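Prophage MuSo2, 43 kDa tail protein (Shewanella oneidensis, PDB 3CDD) probably forms, as an assembly of three copies of one chain, part of the tail baseplate of a Mu-like phage. Local coordinates at residues A52-I57 with D78-S83; T20-T25 with T288-P293; V190-G195 with I336-P341. All blocks are in the same frame, centred on the assembly; numbering follows the deposited sequence. Where two conformers were deposited one is given.

Interaction 1 (A52-I57 with D78-S83); sequences AFIEPI and DDWVPS
Pro-56 and Ile-57 lie against one face of the Trp-80 indole, the apolar centre of this contact between loop 52-57 and strand 78-83. Three van der Waals contacts carry it. The CA-CB edge of the proline comes in at a slant over the rim of the indole face, with CB of Pro-56 3.5 Å from CZ2 of Trp-80 and 3.3 Å above the indole plane, a geometry suited to a CH-pi contact. Proline fits here because its compact ring offers C-H groups to the indole and its backbone has no N-H that would need an acceptor. Ile-57 crosses the indole at about a right angle; its CB is 4.0 Å from CE3 of Trp-80. More loosely, CD1 at the end of Ile-54 approaches CH2 of Trp-80 to 4.3 Å.

Backbone atoms of Ile-57 join the same face: its N, and its carbonyl O, which sits 2.9 Å above the ring plane, close to the fusion atom CD2. Trp-80 reaches the loop because its CG is anti to the backbone N (chi1 163°). Its other face takes CD of Pro-82, 3.7 Å from the plane, which puts the indole between two prolines.

The indole N-H looks beyond the chain: NE1 of Trp-80 is hydrogen-bonded to Met-312 O of the second subunit. Asp-79 forms salt bridges with Arg-204 and Arg-208 of that subunit.

Asp-78 and Asp-79 both face Ser-94, a classic beta bulge. The whole is a loop of the N-terminal barrel-family domain folded against one of that domain's own strands, in a sheet that continues into the second subunit.

Interaction 2 (T20-T25 with T288-P293); sequences TKIGIT and TGWRIP
Ile-22 and Ile-24 of strand 21-27 meet the far corner of the Trp-290 indole at a seam between two beta-rich regions, the N-terminal and fourth domains of a GpP-like protein, both of barrel-type families. The strand makes the seam continuous, since it pairs antiparallel with strand 34-42 on one side and strand 317-328 on the other.

The segment enters its strand through a classic beta bulge, Thr-20 and Lys-21 both facing Glu-38.

Ile-22 turns in toward the loop and touches with its short branch: chi1 of -57° sets CG1 beside the backbone N and leaves CG2 anti to it, and this CG2 lies 4.0 Å from CH2 of Trp-290, near the plane of the ring and at its edge. The side chain and the indole cross at about a right angle. Being two residues apart on an extended strand, Ile-22 and Ile-24 point the same way, with Gly-23 between them, and both bond through their backbones to strand 317-328. Beta-branched residues suit both the extended backbone and this buried face.

Ile-24 shares a neighbour with the indole, since Val-72 touches both it and Trp-290. The indole is steadied from its polar end, where NE1 of Trp-290 is hydrogen-bonded to the carbonyl O of Ser-326. Ile-24 uses its long branch where Ile-22 uses its short one: the terminal CD1 of Ile-24 comes obliquely to within 4.1 Å of CH2 of Trp-290.

Interaction 3 (V190-G195 with I336-P341); sequences VSLILG and ISVVRP
Leu-192 divides its two methyl groups between two residues of strand 331-339. CD2 of Leu-192 meets CD1 of Ile-336 at 4.2 Å, methyl against methyl, while CD1 of Leu-192 approaches CG1 of Val-338 at 4.3 Å. The forked end of leucine suits this task, since a single side chain can serve two neighbours on the same face of a strand.

The Leu-192 and Ile-336 side chains meet at a slant, and only their outer ends are involved: the CA atoms of Leu-192 and Ile-336 stand 9.7 Å apart, well beyond the spacing of paired strands. All three CB atoms are directed toward the opposite segment. In Ile-336 the long branch is the one that bridges the gap, with CG1 beside the backbone N and anti to the carbonyl carbon (chi1 -58°). Its outer torsion, chi2 135°, lies away from a staggered value. Val-338 has no such extension and makes the slighter contact through its methyl CG1.

The contact spans what is probably a barrel-type arrangement of strands; strand 331-339 belongs to the GpP fourth-domain family. Strand 192-193 runs parallel to strand 304-309, its Leu-192 backbone bonded to Pro-306 and Ile-308, whereas strand 331-339 is paired antiparallel with strands 281-288 and 317-328. Val-287 touches both Leu-192 and Ile-336, and Val-305 packs on Leu-192, so further aliphatic groups pack beside the meeting methyls in a buried setting that needs no polar partner.

On the leucine's side, the amide of Asn-197 braces the backbone by bonding through ND2 to the carbonyl O of Ser-191 and through OD1 to the backbone N of Ile-193.

Overall arrangement
Interactions 2 and 3 are buried throughout, while interaction 1 is only partly buried and lies farthest from the chain centre, beside the second subunit. Strand 317-328 relates interactions 2 and 3: it pairs with the strand carrying Ile-22 and with the strand carrying Ile-336. Those two contacts also touch directly, CG2 of Ile-292 lying 3.7 Å from CB of Val-190, with centres about 17 Å apart. Interactions 1 and 3 are remote, their centres about 37 Å apart. The chemistry follows position: interaction 3 is purely aliphatic, interaction 2 meets a tryptophan corner, and interaction 1 uses a tryptophan face whose N-H is bonded to another subunit.

Interaction 1 (A52-I57 with D78-S83)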
loop_
_atom_site.group_PDB
_atom_site.type_symbol
_atom_site.label_atom_id
_atom_site.label_comp_id
_atom_site.label_asym_id
_atom_site.label_seq_id
_atom_site.Cartn_x
_atom_site.Cartn_y
_atom_site.Cartn_z
ATOM N N ALA A 52 3.235 36.458 -7.891
ATOM C CA ALA A 52 1.946 35.757 -7.842
ATOM C C ALA A 52 1.004 36.301 -8.921
ATOM O O ALA A 52 0.924 37.510 -9.119
ATOM C CB ALA A 52 1.312 35.896 -6.452
ATOM N N PHE A 53 0.303 35.400 -9.607
ATOM C CA PHE A 53 -0.411 35.744 -10.844
ATOM C C PHE A 53 -1.931 35.567 -10.766
ATOM O O PHE A 53 -2.668 36.517 -11.021
ATOM C CB PHE A 53 0.186 35.009 -12.075
ATOM C CG PHE A 53 0.322 33.513 -11.902
ATOM C CD1 PHE A 53 1.534 32.956 -11.511
ATOM C CD2 PHE A 53 -0.759 32.661 -12.152
ATOM C CE1 PHE A 53 1.666 31.574 -11.361
ATOM C CE2 PHE A 53 -0.647 31.278 -12.001
ATOM C CZ PHE A 53 0.567 30.727 -11.605
ATOM N N ILE A 54 -2.402 34.370 -10.417
ATOM C CA ILE A 54 -3.848 34.158 -10.236
ATOM C C ILE A 54 -4.261 34.056 -8.781
ATOM O O ILE A 54 -3.495 33.606 -7.923
ATOM C CB ILE A 54 -4.414 32.914 -10.990
ATOM C CG1 ILE A 54 -3.873 31.606 -10.407
ATOM C CG2 ILE A 54 -4.166 33.012 -12.498
ATOM C CD1 ILE A 54 -4.950 30.583 -10.164
ATOM N N GLU A 55 -5.490 34.488 -8.522
ATOM C CA GLU A 55 -6.132 34.305 -7.234
ATOM C C GLU A 55 -6.462 32.815 -7.108
ATOM O O GLU A 55 -6.837 32.191 -8.099
ATOM C CB GLU A 55 -7.395 35.174 -7.171
ATOM C CG GLU A 55 -8.273 34.946 -5.967
ATOM C CD GLU A 55 -8.984 36.202 -5.538
ATOM O OE1 GLU A 55 -8.291 37.127 -5.042
ATOM O OE2 GLU A 55 -10.228 36.264 -5.693
ATOM N N PRO A 56 -6.267 32.232 -5.912
ATOM C CA PRO A 56 -6.574 30.812 -5.741
ATOM C C PRO A 56 -7.921 30.349 -6.329
ATOM O O PRO A 56 -8.871 31.117 -6.398
ATOM C CB PRO A 56 -6.566 30.635 -4.223
ATOM C CG PRO A 56 -5.570 31.645 -3.735
ATOM C CD PRO A 56 -5.707 32.825 -4.678
ATOM N N ILE A 57 -7.964 29.106 -6.796
ATOM C CA ILE A 57 -9.220 28.443 -7.073
ATOM C C ILE A 57 -9.587 27.784 -5.747
ATOM O O ILE A 57 -8.846 26.959 -5.223
ATOM C CB ILE A 57 -9.103 27.396 -8.222
ATOM C CG1 ILE A 57 -8.467 28.037 -9.464
ATOM C CG2 ILE A 57 -10.471 26.806 -8.570
ATOM C CD1 ILE A 57 -8.207 27.067 -10.615
ATOM N N ASP A 78 -12.061 19.271 -5.678
ATOM C CA ASP A 78 -11.804 18.583 -4.418
ATOM C C ASP A 78 -10.671 19.273 -3.699
ATOM O O ASP A 78 -10.809 19.625 -2.526
ATOM C CB ASP A 78 -11.400 17.131 -4.666
ATOM C CG ASP A 78 -12.579 16.228 -4.890
ATOM O OD1 ASP A 78 -13.611 16.408 -4.204
ATOM O OD2 ASP A 78 -12.453 15.311 -5.733
ATOM N N ASP A 79 -9.561 19.464 -4.425
ATOM C CA ASP A 79 -8.293 19.929 -3.875
ATOM C C ASP A 79 -7.734 21.140 -4.626
ATOM O O ASP A 79 -7.684 21.162 -5.859
ATOM C CB ASP A 79 -7.232 18.799 -3.886
ATOM C CG ASP A 79 -7.589 17.622 -2.958
ATOM O OD1 ASP A 79 -8.778 17.280 -2.839
ATOM O OD2 ASP A 79 -6.673 17.035 -2.315
ATOM N N TRP A 80 -7.322 22.136 -3.856
ATOM C CA TRP A 80 -6.518 23.245 -4.313
ATOM C C TRP A 80 -5.082 22.970 -3.837
ATOM O O TRP A 80 -4.850 22.722 -2.658
ATOM C CB TRP A 80 -7.085 24.539 -3.706
ATOM C CG TRP A 80 -6.174 25.726 -3.744
ATOM C CD1 TRP A 80 -5.667 26.387 -2.671
ATOM C CD2 TRP A 80 -5.637 26.376 -4.913
ATOM N NE1 TRP A 80 -4.857 27.421 -3.094
ATOM C CE2 TRP A 80 -4.825 27.434 -4.465
ATOM C CE3 TRP A 80 -5.766 26.160 -6.297
ATOM C CZ2 TRP A 80 -4.149 28.301 -5.351
ATOM C CZ3 TRP A 80 -5.097 27.033 -7.182
ATOM C CH2 TRP A 80 -4.304 28.079 -6.700
ATOM N N VAL A 81 -4.129 22.982 -4.756
ATOM C CA VAL A 81 -2.782 22.447 -4.471
ATOM C C VAL A 81 -1.707 23.445 -4.941
ATOM O O VAL A 81 -1.110 23.274 -5.980
ATOM C CB VAL A 81 -2.599 21.011 -5.065
ATOM C CG1 VAL A 81 -1.274 20.324 -4.596
ATOM C CG2 VAL A 81 -3.827 20.142 -4.744
ATOM N N PRO A 82 -1.462 24.496 -4.146
ATOM C CA PRO A 82 -0.412 25.459 -4.507
ATOM C C PRO A 82 0.964 25.028 -3.995
ATOM O O PRO A 82 1.056 24.355 -2.958
ATOM C CB PRO A 82 -0.844 26.724 -3.781
ATOM C CG PRO A 82 -1.547 26.207 -2.508
ATOM C CD PRO A 82 -2.144 24.848 -2.878
ATOM N N SER A 83 2.005 25.422 -4.722
ATOM C CA SER A 83 3.386 25.273 -4.273
ATOM C C SER A 83 4.228 26.302 -4.993
ATOM O O SER A 83 3.821 26.819 -6.028
ATOM C CB SER A 83 3.922 23.872 -4.574
ATOM O OG SER A 83 4.001 23.659 -5.980
#

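Interaction 2 (T20-T25 with T288-P293)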
loop_
_atom_site.group_PDB
_atom_site.type_symbol
_atom_site.label_atom_id
_atom_site.label_comp_id
_atom_site.label_asym_id
_atom_site.label_seq_id
_atom_site.Cartn_x
_atom_site.Cartn_y
_atom_site.Cartn_z
ATOM N N THR A 20 -0.478 23.629 -18.127
ATOM C CA THR A 20 0.729 22.993 -18.615
ATOM C C THR A 20 0.617 21.461 -18.548
ATOM O O THR A 20 1.354 20.766 -19.240
ATOM C CB THR A 20 2.009 23.469 -17.853
ATOM O OG1 THR A 20 1.813 23.333 -16.447
ATOM C CG2 THR A 20 2.359 24.919 -18.188
ATOM N N LYS A 21 -0.311 20.963 -17.721
ATOM C CA LYS A 21 -0.615 19.535 -17.664
ATOM C C LYS A 21 -2.092 19.305 -17.319
ATOM O O LYS A 21 -2.607 19.859 -16.343
ATOM C CB LYS A 21 0.298 18.828 -16.655
ATOM C CG LYS A 21 0.357 17.304 -16.791
ATOM C CD LYS A 21 1.316 16.727 -15.739
ATOM C CE LYS A 21 0.755 16.900 -14.319
ATOM N NZ LYS A 21 1.671 16.306 -13.268
ATOM N N ILE A 22 -2.779 18.506 -18.136
ATOM C CA ILE A 22 -4.217 18.225 -17.956
ATOM C C ILE A 22 -4.386 16.717 -18.021
ATOM O O ILE A 22 -3.821 16.085 -18.921
ATOM C CB ILE A 22 -5.044 18.888 -19.089
ATOM C CG1 ILE A 22 -4.785 20.396 -19.114
ATOM C CG2 ILE A 22 -6.592 18.542 -18.977
ATOM C CD1 ILE A 22 -5.415 21.139 -20.283
ATOM N N GLY A 23 -5.113 16.132 -17.061
ATOM C CA GLY A 23 -5.509 14.724 -17.119
ATOM C C GLY A 23 -6.984 14.621 -16.762
ATOM O O GLY A 23 -7.399 15.101 -15.708
ATOM N N ILE A 24 -7.815 14.057 -17.638
ATOM C CA ILE A 24 -9.237 13.864 -17.267
ATOM C C ILE A 24 -9.609 12.405 -17.520
ATOM O O ILE A 24 -9.379 11.886 -18.618
ATOM C CB ILE A 24 -10.186 14.834 -18.011
ATOM C CG1 ILE A 24 -9.962 16.273 -17.563
ATOM C CG2 ILE A 24 -11.664 14.478 -17.753
ATOM C CD1 ILE A 24 -10.457 17.352 -18.589
ATOM N N THR A 25 -10.115 11.727 -16.497
ATOM C CA THR A 25 -10.621 10.376 -16.688
ATOM C C THR A 25 -12.144 10.372 -16.771
ATOM O O THR A 25 -12.829 10.969 -15.936
ATOM C CB THR A 25 -10.124 9.406 -15.579
ATOM O OG1 THR A 25 -8.706 9.394 -15.587
ATOM C CG2 THR A 25 -10.589 7.957 -15.852
ATOM N N THR A 288 -3.768 9.936 -30.842
ATOM C CA THR A 288 -3.540 11.363 -30.915
ATOM C C THR A 288 -4.885 12.105 -30.942
ATOM O O THR A 288 -5.789 11.736 -31.696
ATOM C CB THR A 288 -2.675 11.726 -32.164
ATOM O OG1 THR A 288 -1.322 11.307 -31.951
ATOM C CG2 THR A 288 -2.662 13.242 -32.429
ATOM N N GLY A 289 -5.016 13.150 -30.118
ATOM C CA GLY A 289 -6.247 13.950 -30.096
ATOM C C GLY A 289 -7.301 13.370 -29.166
ATOM O O GLY A 289 -7.343 12.191 -28.927
ATOM N N TRP A 290 -8.142 14.225 -28.623
ATOM C CA TRP A 290 -9.276 13.815 -27.793
ATOM C C TRP A 290 -10.505 13.519 -28.665
ATOM O O TRP A 290 -11.496 12.921 -28.204
ATOM C CB TRP A 290 -9.611 14.981 -26.881
ATOM C CG TRP A 290 -8.615 15.240 -25.813
ATOM C CD1 TRP A 290 -7.325 14.745 -25.712
ATOM C CD2 TRP A 290 -8.829 16.048 -24.651
ATOM N NE1 TRP A 290 -6.724 15.224 -24.540
ATOM C CE2 TRP A 290 -7.631 16.018 -23.880
ATOM C CE3 TRP A 290 -9.933 16.769 -24.165
ATOM C CZ2 TRP A 290 -7.510 16.709 -22.673
ATOM C CZ3 TRP A 290 -9.806 17.455 -22.975
ATOM C CH2 TRP A 290 -8.611 17.412 -22.234
ATOM N N ARG A 291 -10.431 13.966 -29.920
ATOM C CA ARG A 291 -11.509 13.801 -30.897
ATOM C C ARG A 291 -11.197 12.736 -31.934
ATOM O O ARG A 291 -10.051 12.593 -32.397
ATOM C CB ARG A 291 -11.750 15.106 -31.624
ATOM C CG ARG A 291 -12.339 16.157 -30.752
ATOM C CD ARG A 291 -12.983 17.256 -31.567
ATOM N NE ARG A 291 -13.402 18.329 -30.678
ATOM C CZ ARG A 291 -14.609 18.428 -30.134
ATOM N NH1 ARG A 291 -15.544 17.519 -30.409
ATOM N NH2 ARG A 291 -14.883 19.451 -29.329
ATOM N N ILE A 292 -12.226 11.978 -32.291
ATOM C CA ILE A 292 -12.151 11.009 -33.366
ATOM C C ILE A 292 -12.133 11.805 -34.659
ATOM O O ILE A 292 -13.101 12.484 -34.946
ATOM C CB ILE A 292 -13.370 10.067 -33.269
ATOM C CG1 ILE A 292 -13.361 9.337 -31.897
ATOM C CG2 ILE A 292 -13.363 9.067 -34.386
ATOM C CD1 ILE A 292 -14.716 8.806 -31.416
ATOM N N PRO A 293 -11.038 11.724 -35.446
ATOM C CA PRO A 293 -10.941 12.536 -36.688
ATOM C C PRO A 293 -12.039 12.268 -37.727
ATOM O O PRO A 293 -12.440 13.197 -38.467
ATOM C CB PRO A 293 -9.571 12.185 -37.270
ATOM C CG PRO A 293 -8.832 11.402 -36.164
ATOM C CD PRO A 293 -9.865 10.856 -35.224
#

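Interaction 3 (V190-G195 with I336-P341)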
loop_
_atom_site.group_PDB
_atom_site.type_symbol
_atom_site.label_atom_id
_atom_site.label_comp_id
_atom_site.label_asym_id
_atom_site.label_seq_id
_atom_site.Cartn_x
_atom_site.Cartn_y
_atom_site.Cartn_z
ATOM N N VAL A 190 -15.541 4.304 -35.395
ATOM C CA VAL A 190 -14.125 4.236 -35.707
ATOM C C VAL A 190 -13.580 2.875 -35.260
ATOM O O VAL A 190 -14.109 2.258 -34.328
ATOM C CB VAL A 190 -13.364 5.404 -34.986
ATOM C CG1 VAL A 190 -13.441 5.248 -33.458
ATOM C CG2 VAL A 190 -11.910 5.538 -35.453
ATOM N N SER A 191 -12.522 2.422 -35.929
ATOM C CA SER A 191 -11.755 1.260 -35.488
ATOM C C SER A 191 -10.399 1.693 -34.963
ATOM O O SER A 191 -9.865 2.724 -35.381
ATOM C CB SER A 191 -11.560 0.286 -36.649
ATOM O OG SER A 191 -12.800 -0.220 -37.082
ATOM N N LEU A 192 -9.857 0.911 -34.035
ATOM C CA LEU A 192 -8.486 1.059 -33.617
ATOM C C LEU A 192 -7.647 0.023 -34.374
ATOM O O LEU A 192 -7.691 -1.172 -34.063
ATOM C CB LEU A 192 -8.369 0.864 -32.099
ATOM C CG LEU A 192 -8.994 1.939 -31.193
ATOM C CD1 LEU A 192 -9.276 1.375 -29.780
ATOM C CD2 LEU A 192 -8.068 3.162 -31.070
ATOM N N ILE A 193 -6.886 0.498 -35.354
ATOM C CA ILE A 193 -6.164 -0.365 -36.287
ATOM C C ILE A 193 -4.657 -0.158 -36.139
ATOM O O ILE A 193 -4.134 0.929 -36.426
ATOM C CB ILE A 193 -6.601 -0.097 -37.773
ATOM C CG1 ILE A 193 -8.118 -0.182 -37.911
ATOM C CG2 ILE A 193 -5.924 -1.086 -38.737
ATOM C CD1 ILE A 193 -8.706 0.595 -39.104
ATOM N N LEU A 194 -3.985 -1.203 -35.646
ATOM C CA LEU A 194 -2.525 -1.289 -35.629
ATOM C C LEU A 194 -1.923 -0.905 -36.984
ATOM O O LEU A 194 -2.204 -1.549 -38.011
ATOM C CB LEU A 194 -2.095 -2.709 -35.236
ATOM C CG LEU A 194 -0.614 -3.078 -35.210
ATOM C CD1 LEU A 194 0.148 -2.130 -34.324
ATOM C CD2 LEU A 194 -0.469 -4.482 -34.687
ATOM N N GLY A 195 -1.114 0.155 -36.979
ATOM C CA GLY A 195 -0.528 0.695 -38.209
ATOM C C GLY A 195 -1.284 1.860 -38.839
ATOM O O GLY A 195 -0.822 2.446 -39.834
ATOM N N ILE A 336 -7.427 4.909 -24.448
ATOM C CA ILE A 336 -8.705 4.206 -24.496
ATOM C C ILE A 336 -8.479 2.790 -23.945
ATOM O O ILE A 336 -7.704 2.034 -24.509
ATOM C CB ILE A 336 -9.222 4.182 -25.935
ATOM C CG1 ILE A 336 -9.367 5.621 -26.458
ATOM C CG2 ILE A 336 -10.543 3.425 -26.078
ATOM C CD1 ILE A 336 -8.785 5.691 -27.837
ATOM N N SER A 337 -9.105 2.507 -22.802
ATOM C CA SER A 337 -9.118 1.188 -22.176
ATOM C C SER A 337 -10.317 0.389 -22.702
ATOM O O SER A 337 -11.468 0.816 -22.527
ATOM C CB SER A 337 -9.261 1.369 -20.671
ATOM O OG SER A 337 -9.203 0.143 -19.971
ATOM N N VAL A 338 -10.071 -0.751 -23.346
ATOM C CA VAL A 338 -11.152 -1.516 -23.991
ATOM C C VAL A 338 -11.314 -2.891 -23.359
ATOM O O VAL A 338 -10.345 -3.496 -22.915
ATOM C CB VAL A 338 -10.923 -1.707 -25.499
ATOM C CG1 VAL A 338 -11.014 -0.373 -26.246
ATOM C CG2 VAL A 338 -9.561 -2.428 -25.758
ATOM N N VAL A 339 -12.552 -3.369 -23.313
ATOM C CA VAL A 339 -12.862 -4.667 -22.700
ATOM C C VAL A 339 -13.779 -5.436 -23.650
ATOM O O VAL A 339 -14.435 -4.815 -24.508
ATOM C CB VAL A 339 -13.542 -4.498 -21.308
ATOM C CG1 VAL A 339 -12.586 -3.799 -20.294
ATOM C CG2 VAL A 339 -14.879 -3.690 -21.436
ATOM N N ARG A 340 -13.809 -6.767 -23.515
ATOM C CA ARG A 340 -14.789 -7.593 -24.229
ATOM C C ARG A 340 -16.185 -7.129 -23.831
ATOM O O ARG A 340 -16.469 -6.970 -22.639
ATOM C CB ARG A 340 -14.591 -9.095 -23.937
ATOM N N PRO A 341 -17.047 -6.873 -24.832
ATOM C CA PRO A 341 -18.297 -6.148 -24.643
ATOM C C PRO A 341 -19.273 -6.828 -23.713
ATOM O O PRO A 341 -20.220 -6.179 -23.265
ATOM C CB PRO A 341 -18.907 -6.095 -26.054
ATOM C CG PRO A 341 -17.783 -6.343 -26.974
ATOM C CD PRO A 341 -16.868 -7.283 -26.234
#